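Local coordinates for protein glycosyl transferase family 8 (Streptococcus pneumoniae, PDB 5GVV) that transfers galactose from UDP-galactose to the terminal glucose of the already glycosylated serine-rich repeat protein PsrP, with manganese bound at the active site, at residues L121-A130 with V145-E156. Sequence-based numbering, arbitrary orientation.
Sequences LDLGENYLAA and VLLINNKKWGSE
L121 rests its CB on CD2 of L147, 3.6 Å away, where strand 128-131, reached through a loop, pairs antiparallel with strand 145-149 in the central mixed sheet of the GT-A fold. L123, the first residue of a type II' turn ending at N126, lays both methyls against that strand, CD2 by L147 CG and CD1 by the backbone N of N149. At the far end of the turn N126 O takes a long, weak bond from N149 ND2, and the side-chain OD1 of N126 is hydrogen-bonded to S190 OG. The ring of Y127 carries K152 over one face, with NZ 3.4 Å from the ring centroid, a cation-pi contact backed by CE; bends at chi2 (-106°) and chi3 (-46°) fold the lysine across the ring. E156 CG meets the ring at its edge, in plane. Two donors grip Y127 O from opposite faces of its carbonyl plane: N149 N at 3.0 Å and W153 NE1, from helix 150-155, at 2.9 Å. L128 sends CD2 to the edge of the W153 indole and CD1 to L146. A129 and L147 form a hydrogen-bonded pair, with A129 N to L147 O at 2.8 Å and L147 N to A129 O at 3.0 Å. At this end of the pairing the side chain of V145 lies about 8 Å from the bound manganese, and A130 packs its CB on L146 CD2 at 3.7 Å.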
# COMPACT_ATOMS: atom_id res chain seq x y z
N LEU A 121 -18.16 26.13 8.96
CA LEU A 121 -17.68 27.49 8.76
C LEU A 121 -18.46 28.17 7.65
O LEU A 121 -18.73 27.55 6.61
CB LEU A 121 -16.18 27.51 8.45
CG LEU A 121 -15.57 28.89 8.20
CD1 LEU A 121 -15.78 29.79 9.40
CD2 LEU A 121 -14.10 28.79 7.86
N ASP A 122 -18.86 29.42 7.86
CA ASP A 122 -19.55 30.18 6.82
C ASP A 122 -18.54 30.93 5.97
O ASP A 122 -17.76 31.74 6.47
CB ASP A 122 -20.56 31.15 7.44
CG ASP A 122 -21.61 31.61 6.44
OD1 ASP A 122 -21.40 31.45 5.21
OD2 ASP A 122 -22.65 32.15 6.88
N LEU A 123 -18.55 30.66 4.67
CA LEU A 123 -17.60 31.26 3.74
C LEU A 123 -18.00 32.65 3.27
O LEU A 123 -17.16 33.40 2.77
CB LEU A 123 -17.41 30.35 2.53
CG LEU A 123 -16.84 28.97 2.88
CD1 LEU A 123 -17.15 27.97 1.79
CD2 LEU A 123 -15.34 29.07 3.10
N GLY A 124 -19.27 33.00 3.44
CA GLY A 124 -19.78 34.25 2.91
C GLY A 124 -19.60 34.30 1.40
O GLY A 124 -20.07 33.42 0.68
N GLU A 125 -18.91 35.33 0.93
CA GLU A 125 -18.66 35.51 -0.50
C GLU A 125 -17.25 35.08 -0.88
O GLU A 125 -16.85 35.16 -2.04
CB GLU A 125 -18.90 36.97 -0.91
CG GLU A 125 -19.07 37.20 -2.42
CD GLU A 125 -20.51 37.45 -2.82
OE1 GLU A 125 -20.83 38.60 -3.17
OE2 GLU A 125 -21.32 36.49 -2.79
N ASN A 126 -16.49 34.61 0.11
CA ASN A 126 -15.15 34.08 -0.15
C ASN A 126 -15.20 32.81 -0.99
O ASN A 126 -16.05 31.95 -0.77
CB ASN A 126 -14.40 33.82 1.16
CG ASN A 126 -14.02 35.11 1.88
OD1 ASN A 126 -14.27 35.26 3.08
ND2 ASN A 126 -13.40 36.03 1.16
N TYR A 127 -14.30 32.70 -1.97
CA TYR A 127 -14.21 31.50 -2.81
C TYR A 127 -13.82 30.28 -1.98
O TYR A 127 -14.16 29.14 -2.33
CB TYR A 127 -13.19 31.70 -3.93
CG TYR A 127 -13.58 32.68 -5.02
CD1 TYR A 127 -14.05 32.23 -6.25
CD2 TYR A 127 -13.44 34.05 -4.83
CE1 TYR A 127 -14.39 33.12 -7.25
CE2 TYR A 127 -13.78 34.95 -5.83
CZ TYR A 127 -14.25 34.47 -7.03
OH TYR A 127 -14.59 35.36 -8.03
N LEU A 128 -13.09 30.51 -0.89
CA LEU A 128 -12.61 29.42 -0.04
C LEU A 128 -12.14 29.90 1.33
O LEU A 128 -12.06 31.10 1.60
CB LEU A 128 -11.49 28.65 -0.74
CG LEU A 128 -10.16 29.36 -1.03
CD1 LEU A 128 -9.17 29.22 0.12
CD2 LEU A 128 -9.53 28.84 -2.32
N ALA A 129 -11.82 28.93 2.19
CA ALA A 129 -11.15 29.20 3.46
C ALA A 129 -9.89 28.34 3.53
O ALA A 129 -9.91 27.18 3.10
CB ALA A 129 -12.07 28.88 4.63
N ALA A 130 -8.81 28.90 4.06
CA ALA A 130 -7.54 28.16 4.12
C ALA A 130 -6.65 28.68 5.24
O ALA A 130 -6.81 29.82 5.70
CB ALA A 130 -6.82 28.25 2.78
N VAL A 145 -5.42 22.09 2.65
CA VAL A 145 -6.72 22.02 3.31
C VAL A 145 -7.56 23.20 2.83
O VAL A 145 -7.28 24.35 3.18
CB VAL A 145 -6.61 22.09 4.84
CG1 VAL A 145 -8.00 22.12 5.48
CG2 VAL A 145 -5.79 20.93 5.39
N LEU A 146 -8.58 22.92 2.03
CA LEU A 146 -9.39 23.98 1.46
C LEU A 146 -10.87 23.76 1.72
O LEU A 146 -11.45 22.77 1.24
CB LEU A 146 -9.14 24.10 -0.05
CG LEU A 146 -7.71 24.45 -0.46
CD1 LEU A 146 -7.56 24.40 -1.96
CD2 LEU A 146 -7.34 25.81 0.07
N LEU A 147 -11.48 24.65 2.50
CA LEU A 147 -12.93 24.68 2.59
C LEU A 147 -13.42 25.47 1.38
O LEU A 147 -13.19 26.67 1.29
CB LEU A 147 -13.39 25.34 3.88
CG LEU A 147 -14.89 25.22 4.10
CD1 LEU A 147 -15.33 23.77 3.94
CD2 LEU A 147 -15.29 25.73 5.47
N ILE A 148 -14.08 24.78 0.46
CA ILE A 148 -14.34 25.33 -0.87
C ILE A 148 -15.80 25.71 -1.12
O ILE A 148 -16.71 24.92 -0.86
CB ILE A 148 -13.86 24.34 -1.95
CG1 ILE A 148 -12.34 24.22 -1.92
CG2 ILE A 148 -14.33 24.77 -3.34
CD1 ILE A 148 -11.77 23.09 -2.77
N ASN A 149 -16.02 26.93 -1.61
CA ASN A 149 -17.33 27.35 -2.08
C ASN A 149 -17.55 26.77 -3.47
O ASN A 149 -17.34 27.44 -4.47
CB ASN A 149 -17.39 28.88 -2.12
CG ASN A 149 -18.79 29.42 -2.37
OD1 ASN A 149 -19.64 28.75 -2.96
ND2 ASN A 149 -19.03 30.66 -1.95
N ASN A 150 -17.98 25.51 -3.52
CA ASN A 150 -18.09 24.77 -4.78
C ASN A 150 -19.03 25.41 -5.81
O ASN A 150 -18.78 25.34 -7.02
CB ASN A 150 -18.49 23.32 -4.53
CG ASN A 150 -18.21 22.42 -5.71
OD1 ASN A 150 -17.21 22.61 -6.41
ND2 ASN A 150 -19.08 21.45 -5.96
N LYS A 151 -20.11 26.02 -5.34
CA LYS A 151 -21.07 26.66 -6.23
C LYS A 151 -20.40 27.81 -6.99
O LYS A 151 -20.53 27.92 -8.21
CB LYS A 151 -22.27 27.17 -5.44
CG LYS A 151 -23.40 27.73 -6.31
CD LYS A 151 -24.46 28.41 -5.45
CE LYS A 151 -25.02 29.66 -6.13
NZ LYS A 151 -25.90 30.46 -5.22
N LYS A 152 -19.68 28.65 -6.25
CA LYS A 152 -18.96 29.78 -6.83
C LYS A 152 -17.88 29.33 -7.82
O LYS A 152 -17.70 29.94 -8.87
CB LYS A 152 -18.31 30.61 -5.72
CG LYS A 152 -19.24 31.60 -5.04
CD LYS A 152 -18.93 33.03 -5.49
CE LYS A 152 -17.43 33.30 -5.47
NZ LYS A 152 -17.10 34.70 -5.88
N TRP A 153 -17.17 28.25 -7.47
CA TRP A 153 -16.18 27.65 -8.35
C TRP A 153 -16.80 27.19 -9.67
O TRP A 153 -16.14 27.22 -10.71
CB TRP A 153 -15.51 26.46 -7.65
CG TRP A 153 -14.49 26.84 -6.62
CD1 TRP A 153 -14.64 27.76 -5.62
CD2 TRP A 153 -13.17 26.30 -6.47
NE1 TRP A 153 -13.49 27.84 -4.87
CE2 TRP A 153 -12.57 26.95 -5.37
CE3 TRP A 153 -12.44 25.34 -7.17
CZ2 TRP A 153 -11.27 26.65 -4.95
CZ3 TRP A 153 -11.15 25.06 -6.75
CH2 TRP A 153 -10.58 25.71 -5.65
N GLY A 154 -18.06 26.78 -9.61
CA GLY A 154 -18.77 26.35 -10.81
C GLY A 154 -19.11 27.50 -11.74
O GLY A 154 -18.86 27.43 -12.94
N SER A 155 -19.68 28.57 -11.18
CA SER A 155 -20.16 29.70 -11.97
C SER A 155 -19.04 30.62 -12.46
O SER A 155 -19.12 31.16 -13.57
CB SER A 155 -21.19 30.51 -11.18
OG SER A 155 -21.15 30.19 -9.80
N GLU A 156 -18.00 30.79 -11.65
CA GLU A 156 -16.90 31.66 -12.02
C GLU A 156 -15.91 30.94 -12.94
O GLU A 156 -14.88 31.49 -13.31
CB GLU A 156 -16.18 32.17 -10.77
CG GLU A 156 -15.67 33.60 -10.86
CD GLU A 156 -16.80 34.61 -10.92
OE1 GLU A 156 -17.53 34.74 -9.91
OE2 GLU A 156 -16.95 35.27 -11.97